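Local coordinates for alpha-actinin-like protein 1 (Schizosaccharomyces pombe, PDB 5BVR) that binds actin filaments, takes part in forming and organising the actin ring, and acts in cytokinesis and septation, at residues C162-I165 with H166-R169; A225-F228 with H229-T233; V148-T152 with R153-N157. All blocks are in the same frame, centred on the assembly; numbering follows the deposited sequence.

Contact 1: residues C162-I165 with H166-R169; sequences CALI and HQHR. With ZN (zinc ion), chain B.
Cys162-Ile165 and His166-Arg169 form the last turns of helix 159-168 up to His168, with Arg169 the first residue beyond it. His166 N donates to Cys162 O and Gln167 N to Ala163 O, both at 2.9 Å. The last bond, Arg169 N to Ile165 O at 2.8 Å, lies nearly on the line of the carbonyl. His168 N makes only weak bonds, to Leu164 O and Ile165 O.

Gln167 supplies Leu164 O with a second donor. Its CG sits between the backbone N and carbonyl carbon (chi1 60°), and a bend at chi2 folds the amide back along the helix. Gln167 NE2 meets Leu164 O at 2.9 Å on a lone pair in the carbonyl plane, though the bond is bent (142°) and the oxygen tilted from the amide plane. Gln167 NE2 also donates to a water at 3.3 Å, a zinc ligand. A leucine at Gln167 would probably leave Leu164 O with only the weak His168 N bond and the zinc-bound water without this donor.

His168 ND1 binds the zinc ion at 1.9 Å, beside two waters and Asp235. The chemistry implies a metal site at the helix end, with Gln167 in its second shell, positioned through a main-chain carbonyl.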
loop_
_atom_site.group_PDB
_atom_site.type_symbol
_atom_site.label_atom_id
_atom_site.label_comp_id
_atom_site.label_asym_id
_atom_site.label_seq_id
_atom_site.Cartn_x
_atom_site.Cartn_y
_atom_site.Cartn_z
ATOM N N CYS A 162 -2.363 -2.101 17.332
ATOM C CA CYS A 162 -1.595 -2.155 18.578
ATOM C C CYS A 162 -1.232 -3.582 18.956
ATOM O O CYS A 162 -0.107 -3.836 19.406
ATOM C CB CYS A 162 -2.340 -1.498 19.733
ATOM S SG CYS A 162 -2.450 0.314 19.604
ATOM N N ALA A 163 -2.157 -4.520 18.755
ATOM C CA ALA A 163 -1.919 -5.916 19.119
ATOM C C ALA A 163 -0.846 -6.507 18.218
ATOM O O ALA A 163 0.011 -7.266 18.694
ATOM C CB ALA A 163 -3.185 -6.719 19.007
ATOM N N LEU A 164 -0.877 -6.178 16.925
ATOM C CA LEU A 164 0.144 -6.696 16.018
ATOM C C LEU A 164 1.524 -6.272 16.475
ATOM O O LEU A 164 2.447 -7.067 16.475
ATOM C CB LEU A 164 -0.105 -6.204 14.597
ATOM C CG LEU A 164 -1.139 -6.948 13.764
ATOM C CD1 LEU A 164 -1.301 -6.244 12.414
ATOM C CD2 LEU A 164 -0.767 -8.392 13.540
ATOM N N ILE A 165 1.665 -5.007 16.852
ATOM C CA ILE A 165 2.947 -4.482 17.298
ATOM C C ILE A 165 3.356 -5.146 18.611
ATOM O O ILE A 165 4.492 -5.616 18.755
ATOM C CB ILE A 165 2.893 -2.963 17.476
ATOM C CG1 ILE A 165 2.708 -2.310 16.102
ATOM C CG2 ILE A 165 4.173 -2.450 18.120
ATOM C CD1 ILE A 165 2.403 -0.841 16.172
ATOM N N HIS A 166 2.439 -5.181 19.565
ATOM C CA HIS A 166 2.743 -5.768 20.861
ATOM C C HIS A 166 3.207 -7.230 20.772
ATOM O O HIS A 166 4.168 -7.634 21.463
ATOM C CB HIS A 166 1.526 -5.654 21.786
ATOM C CG HIS A 166 1.703 -6.317 23.106
ATOM N ND1 HIS A 166 1.012 -7.457 23.453
ATOM C CD2 HIS A 166 2.479 -6.004 24.169
ATOM C CE1 HIS A 166 1.366 -7.822 24.676
ATOM N NE2 HIS A 166 2.238 -6.945 25.140
ATOM N N GLN A 167 2.544 -8.047 19.966
ATOM C CA GLN A 167 2.898 -9.462 19.930
ATOM C C GLN A 167 4.257 -9.665 19.265
ATOM O O GLN A 167 4.987 -10.599 19.601
ATOM C CB GLN A 167 1.825 -10.329 19.281
ATOM C CG GLN A 167 1.492 -9.997 17.858
ATOM C CD GLN A 167 2.449 -10.619 16.881
ATOM O OE1 GLN A 167 2.897 -11.756 17.075
ATOM N NE2 GLN A 167 2.735 -9.891 15.794
ATOM N N HIS A 168 4.613 -8.746 18.373
ATOM C CA HIS A 168 5.897 -8.825 17.689
ATOM C C HIS A 168 7.025 -8.244 18.554
ATOM O O HIS A 168 8.143 -8.784 18.582
ATOM C CB HIS A 168 5.763 -8.103 16.343
ATOM C CG HIS A 168 7.059 -7.845 15.644
ATOM N ND1 HIS A 168 7.815 -8.840 15.034
ATOM C CD2 HIS A 168 7.736 -6.688 15.489
ATOM C CE1 HIS A 168 8.883 -8.266 14.492
ATOM N NE2 HIS A 168 8.870 -6.974 14.777
ATOM N N ARG A 169 6.747 -7.142 19.241
ATOM C CA ARG A 169 7.728 -6.478 20.110
ATOM C C ARG A 169 7.064 -5.959 21.377
ATOM O O ARG A 169 6.690 -4.790 21.441
ATOM C CB ARG A 169 8.360 -5.295 19.376
ATOM C CG ARG A 169 9.379 -5.686 18.323
ATOM C CD ARG A 169 10.736 -5.995 18.920
ATOM N NE ARG A 169 11.297 -4.881 19.689
ATOM C CZ ARG A 169 11.993 -3.868 19.173
ATOM N NH1 ARG A 169 12.218 -3.795 17.865
ATOM N NH2 ARG A 169 12.468 -2.921 19.971
HETATM ZN ZN ZN B . 7.401 -10.652 14.726
HETATM O O HOH W 1 5.269 -10.986 13.996
HETATM O O HOH W 2 7.586 -11.609 16.481
#

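Contact 2: residues A225-F228 with H229-T233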
loop_
_atom_site.group_PDB
_atom_site.type_symbol
_atom_site.label_atom_id
_atom_site.label_comp_id
_atom_site.label_asym_id
_atom_site.label_seq_id
_atom_site.Cartn_x
_atom_site.Cartn_y
_atom_site.Cartn_z
ATOM N N ALA A 225 -0.157 -4.699 4.755
ATOM C CA ALA A 225 0.875 -5.491 4.070
ATOM C C ALA A 225 2.283 -5.058 4.495
ATOM O O ALA A 225 3.224 -5.890 4.513
ATOM C CB ALA A 225 0.741 -5.371 2.547
ATOM N N GLU A 226 2.469 -3.783 4.836
ATOM C CA GLU A 226 3.784 -3.309 5.305
ATOM C C GLU A 226 4.167 -3.998 6.610
ATOM O O GLU A 226 5.346 -4.288 6.837
ATOM C CB GLU A 226 3.845 -1.790 5.516
ATOM C CG GLU A 226 3.619 -0.959 4.249
ATOM C CD GLU A 226 4.808 -0.892 3.319
ATOM O OE1 GLU A 226 5.911 -1.306 3.721
ATOM O OE2 GLU A 226 4.631 -0.406 2.181
ATOM N N TYR A 227 3.190 -4.240 7.476
ATOM C CA TYR A 227 3.433 -4.967 8.711
ATOM C C TYR A 227 3.889 -6.394 8.428
ATOM O O TYR A 227 4.869 -6.872 8.999
ATOM C CB TYR A 227 2.185 -5.008 9.601
ATOM C CG TYR A 227 1.863 -3.697 10.299
ATOM C CD1 TYR A 227 1.520 -2.566 9.573
ATOM C CD2 TYR A 227 1.856 -3.604 11.676
ATOM C CE1 TYR A 227 1.228 -1.370 10.219
ATOM C CE2 TYR A 227 1.572 -2.427 12.317
ATOM C CZ TYR A 227 1.241 -1.318 11.590
ATOM O OH TYR A 227 0.961 -0.162 12.268
ATOM N N PHE A 228 3.189 -7.096 7.564
ATOM C CA PHE A 228 3.576 -8.452 7.209
ATOM C C PHE A 228 5.023 -8.500 6.715
ATOM O O PHE A 228 5.837 -9.330 7.162
ATOM C CB PHE A 228 2.684 -9.017 6.108
ATOM C CG PHE A 228 3.130 -10.368 5.639
ATOM C CD1 PHE A 228 2.735 -11.510 6.327
ATOM C CD2 PHE A 228 4.022 -10.505 4.579
ATOM C CE1 PHE A 228 3.183 -12.768 5.935
ATOM C CE2 PHE A 228 4.460 -11.764 4.184
ATOM C CZ PHE A 228 4.033 -12.895 4.876
ATOM N N HIS A 229 5.362 -7.641 5.764
ATOM C CA HIS A 229 6.705 -7.728 5.185
ATOM C C HIS A 229 7.771 -7.297 6.187
ATOM O O HIS A 229 8.834 -7.948 6.307
ATOM C CB HIS A 229 6.827 -6.912 3.906
ATOM C CG HIS A 229 6.065 -7.482 2.750
ATOM N ND1 HIS A 229 6.417 -8.670 2.140
ATOM C CD2 HIS A 229 4.940 -7.056 2.129
ATOM C CE1 HIS A 229 5.561 -8.926 1.163
ATOM N NE2 HIS A 229 4.659 -7.960 1.137
ATOM N N ALA A 230 7.522 -6.230 6.937
ATOM C CA ALA A 230 8.533 -5.774 7.884
ATOM C C ALA A 230 8.719 -6.771 9.013
ATOM O O ALA A 230 9.853 -7.123 9.352
ATOM C CB ALA A 230 8.174 -4.394 8.435
ATOM N N PHE A 231 7.611 -7.223 9.602
ATOM C CA PHE A 231 7.709 -8.146 10.722
ATOM C C PHE A 231 8.416 -9.421 10.265
ATOM O O PHE A 231 9.290 -9.945 10.961
ATOM C CB PHE A 231 6.330 -8.511 11.291
ATOM C CG PHE A 231 5.654 -7.420 12.070
ATOM C CD1 PHE A 231 6.166 -6.143 12.177
ATOM C CD2 PHE A 231 4.487 -7.725 12.745
ATOM C CE1 PHE A 231 5.502 -5.173 12.932
ATOM C CE2 PHE A 231 3.831 -6.766 13.505
ATOM C CZ PHE A 231 4.347 -5.490 13.591
ATOM N N SER A 232 7.990 -9.945 9.117
ATOM C CA SER A 232 8.553 -11.199 8.626
ATOM C C SER A 232 10.059 -11.076 8.386
ATOM O O SER A 232 10.834 -11.967 8.715
ATOM C CB SER A 232 7.853 -11.662 7.360
ATOM O OG SER A 232 6.471 -11.932 7.595
ATOM N N THR A 233 10.476 -9.969 7.794
ATOM C CA THR A 233 11.884 -9.742 7.504
ATOM C C THR A 233 12.674 -9.599 8.782
ATOM O O THR A 233 13.744 -10.208 8.936
ATOM C CB THR A 233 12.034 -8.502 6.624
ATOM O OG1 THR A 233 11.400 -8.772 5.371
ATOM C CG2 THR A 233 13.503 -8.153 6.386
#
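Phe228 carries CG opposite its backbone N (chi1 175°), whereas His229 swings CG to the side away from its own carbonyl carbon, and these two rotations bring neighbouring rings together edge to face. The edge of Phe228 is directed at the face of the imidazole: CD2 stands 3.9 Å above that ring, over its centre, and the planes meet at 85°. The imidazole is fixed at its far end as well, because His229 NE2 donates to Thr116 O of helix 101-117.

The face of Phe228 is met by Ser232, one turn on, whose OG lies over the ring centre, 3.8 Å from Phe228 CZ. That hydroxyl is turned back to donate to Phe228 O at 2.7 Å, while Ser232 N reaches the same oxygen at 3.0 Å. The two donors come from opposite faces of the carbonyl plane, so one oxygen is gripped twice. Thr233 repeats the pattern on His229 O through its N and OG1.

The residues from Phe228 to Thr233 belong to helix 217-234, the C-terminal helix of the second calponin-homology domain in the actin-binding part of the protein. A neighbouring face of the helix carries Tyr227 and Phe231, side by side and pointing the same way. They form an offset edge-to-face pair, the edge of Tyr227 toward the face of Phe231, with centroids 5.6 Å apart and planes at 65°. The closest approach is Tyr227 CD2 to Phe231 CZ at 3.7 Å. Both rings are buried against helices 159-168 and 183-198, and Tyr227 OH is hydrogen-bonded to Tyr223 OH. On the Phe228 side, Trp134 of helix 127-138 adds a further edge-to-face partner.

Contact 3: residues V148-T152 with R153-N157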
loop_
_atom_site.group_PDB
_atom_site.type_symbol
_atom_site.label_atom_id
_atom_site.label_comp_id
_atom_site.label_asym_id
_atom_site.label_seq_id
_atom_site.Cartn_x
_atom_site.Cartn_y
_atom_site.Cartn_z
ATOM N N VAL A 148 -10.043 -9.918 13.946
ATOM C CA VAL A 148 -9.783 -9.495 12.580
ATOM C C VAL A 148 -10.580 -10.379 11.633
ATOM O O VAL A 148 -10.308 -11.575 11.497
ATOM C CB VAL A 148 -8.292 -9.542 12.259
ATOM C CG1 VAL A 148 -8.077 -9.156 10.816
ATOM C CG2 VAL A 148 -7.539 -8.588 13.142
ATOM N N GLN A 149 -11.593 -9.800 11.005
ATOM C CA GLN A 149 -12.493 -10.540 10.135
ATOM C C GLN A 149 -12.494 -9.986 8.710
ATOM O O GLN A 149 -13.133 -10.572 7.824
ATOM C CB GLN A 149 -13.918 -10.482 10.683
ATOM C CG GLN A 149 -14.112 -11.289 11.953
ATOM C CD GLN A 149 -13.729 -12.756 11.775
ATOM O OE1 GLN A 149 -13.959 -13.343 10.717
ATOM N NE2 GLN A 149 -13.132 -13.350 12.809
ATOM N N ASP A 150 -11.776 -8.875 8.499
ATOM C CA ASP A 150 -11.783 -8.149 7.245
ATOM C C ASP A 150 -10.666 -7.126 7.248
ATOM O O ASP A 150 -9.888 -7.067 8.193
ATOM C CB ASP A 150 -13.134 -7.455 7.084
ATOM C CG ASP A 150 -13.467 -6.601 8.272
ATOM O OD1 ASP A 150 -12.612 -5.813 8.724
ATOM O OD2 ASP A 150 -14.586 -6.789 8.815
ATOM N N PHE A 151 -10.571 -6.361 6.165
ATOM C CA PHE A 151 -9.654 -5.239 6.071
ATOM C C PHE A 151 -10.386 -3.901 6.092
ATOM O O PHE A 151 -9.975 -2.931 5.445
ATOM C CB PHE A 151 -8.798 -5.372 4.807
ATOM C CG PHE A 151 -7.811 -6.515 4.873
ATOM C CD1 PHE A 151 -6.736 -6.438 5.709
ATOM C CD2 PHE A 151 -7.967 -7.637 4.098
ATOM C CE1 PHE A 151 -5.812 -7.480 5.783
ATOM C CE2 PHE A 151 -7.058 -8.678 4.162
ATOM C CZ PHE A 151 -5.982 -8.595 5.007
ATOM N N THR A 152 -11.473 -3.862 6.856
ATOM C CA THR A 152 -12.244 -2.634 7.026
ATOM C C THR A 152 -12.549 -2.393 8.514
ATOM O O THR A 152 -11.709 -1.861 9.245
ATOM C CB THR A 152 -13.527 -2.655 6.155
ATOM O OG1 THR A 152 -14.277 -3.842 6.419
ATOM C CG2 THR A 152 -13.149 -2.616 4.658
ATOM N N ARG A 153 -13.733 -2.800 8.948
ATOM C CA ARG A 153 -14.229 -2.456 10.261
ATOM C C ARG A 153 -13.432 -3.063 11.396
ATOM O O ARG A 153 -13.486 -2.547 12.507
ATOM C CB ARG A 153 -15.700 -2.858 10.368
ATOM C CG ARG A 153 -16.467 -2.535 9.087
ATOM C CD ARG A 153 -17.856 -2.129 9.315
ATOM N NE ARG A 153 -17.901 -0.927 10.122
ATOM C CZ ARG A 153 -19.020 -0.440 10.625
ATOM N NH1 ARG A 153 -20.169 -1.075 10.417
ATOM N NH2 ARG A 153 -18.987 0.661 11.347
ATOM N N SER A 154 -12.699 -4.144 11.132
ATOM C CA SER A 154 -11.882 -4.771 12.174
ATOM C C SER A 154 -10.701 -3.917 12.622
ATOM O O SER A 154 -10.040 -4.259 13.592
ATOM C CB SER A 154 -11.299 -6.111 11.686
ATOM O OG SER A 154 -12.303 -7.005 11.287
ATOM N N TRP A 155 -10.409 -2.845 11.890
ATOM C CA TRP A 155 -9.223 -2.024 12.128
ATOM C C TRP A 155 -9.495 -0.611 12.651
ATOM O O TRP A 155 -8.555 0.097 13.024
ATOM C CB TRP A 155 -8.459 -1.885 10.787
ATOM C CG TRP A 155 -8.029 -3.220 10.269
ATOM C CD1 TRP A 155 -8.742 -4.054 9.481
ATOM C CD2 TRP A 155 -6.818 -3.920 10.613
ATOM N NE1 TRP A 155 -8.047 -5.221 9.277
ATOM C CE2 TRP A 155 -6.862 -5.164 9.964
ATOM C CE3 TRP A 155 -5.700 -3.602 11.394
ATOM C CZ2 TRP A 155 -5.836 -6.096 10.073
ATOM C CZ3 TRP A 155 -4.670 -4.530 11.496
ATOM C CH2 TRP A 155 -4.743 -5.744 10.812
ATOM N N THR A 156 -10.768 -0.218 12.724
ATOM C CA THR A 156 -11.095 1.179 12.981
ATOM C C THR A 156 -10.989 1.600 14.443
ATOM O O THR A 156 -10.952 2.787 14.729
ATOM C CB THR A 156 -12.483 1.540 12.415
ATOM O OG1 THR A 156 -13.499 0.759 13.060
ATOM C CG2 THR A 156 -12.509 1.326 10.885
ATOM N N ASN A 157 -10.871 0.658 15.370
ATOM C CA ASN A 157 -10.734 1.047 16.782
ATOM C C ASN A 157 -9.288 1.118 17.279
ATOM O O ASN A 157 -9.059 1.381 18.456
ATOM C CB ASN A 157 -11.599 0.182 17.712
ATOM C CG ASN A 157 -11.057 -1.227 17.917
ATOM O OD1 ASN A 157 -9.935 -1.529 17.564
ATOM N ND2 ASN A 157 -11.860 -2.093 18.500
HETATM O O HOH W 3 -15.393 -6.693 11.554
#
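The indole of Trp155 has Val148 CG2 over one face, offset toward the rim, and Val148 CG1 approaches its CZ2 at 3.9 Å. At its edge, near the ring plane, lie the carbonyl oxygens of Asp150 and Thr152. Trp155 NE1 donates to Asp150 O at 2.8 Å, on a lone pair in the carbonyl plane, with the oxygen only 14° out of the indole plane, which ties down the rotation of the ring. The Phe151 ring runs nearly parallel to the five-membered ring, at 7°, but with centroids 6.0 Å apart the two are slid past each other and barely overlap.

The polar side of the loop is organised by Asp150. With CG held between its backbone N and carbonyl carbon (chi1 54°), OD1 is turned toward the backbone N atoms of the residues that follow. Thr152 N, two residues on, donates to Asp150 OD1 at 2.9 Å, an Asx turn; it comes from above the carboxylate plane. Ser154 N arrives at the same distance on the syn lone pair. Two main-chain donors thus hold one carboxylate oxygen. Ser154 OG in turn accepts a nearly straight bond from Gln149 N at 2.9 Å, and a water joins Asp150 OD2 to this hydroxyl. Further on, Trp155 N donates to Thr152 O at 3.1 Å, across Arg153 and Ser154.

The loop links helix 127-138 to helix 159-168. Val148 packs on Leu132 and Cys135, Phe151 on Leu131 and Trp155 on Cys135 of helix 127-138, and Trp155 also rests on Ala160 of helix 159-168 and on Val224 of helix 217-234. Phe151 reaches Met221 of that same helix, so the apolar side of the loop faces three helices of the second calponin-homology domain.

The three contacts follow one another along the chain in the order contact 3, contact 1, contact 2. Contact 3 is the loop before helix 159-168, contact 1 the end of that helix, and contact 2 the later part of helix 217-234. Centres of contacts 1 and 2 are about 12 Å apart, and the two helices touch, with Leu164 O 3.3 Å from Phe231 CE2. Contact 3 joins contact 1 through Leu164 CD1 and Trp155 CH2 at 3.8 Å, but stays about 6 Å from contact 2 at the nearest atoms. Leu164 thus touches both, and the loop also packs directly on helix 217-234, in the second of the two calponin-homology domains that make up the actin-binding domain.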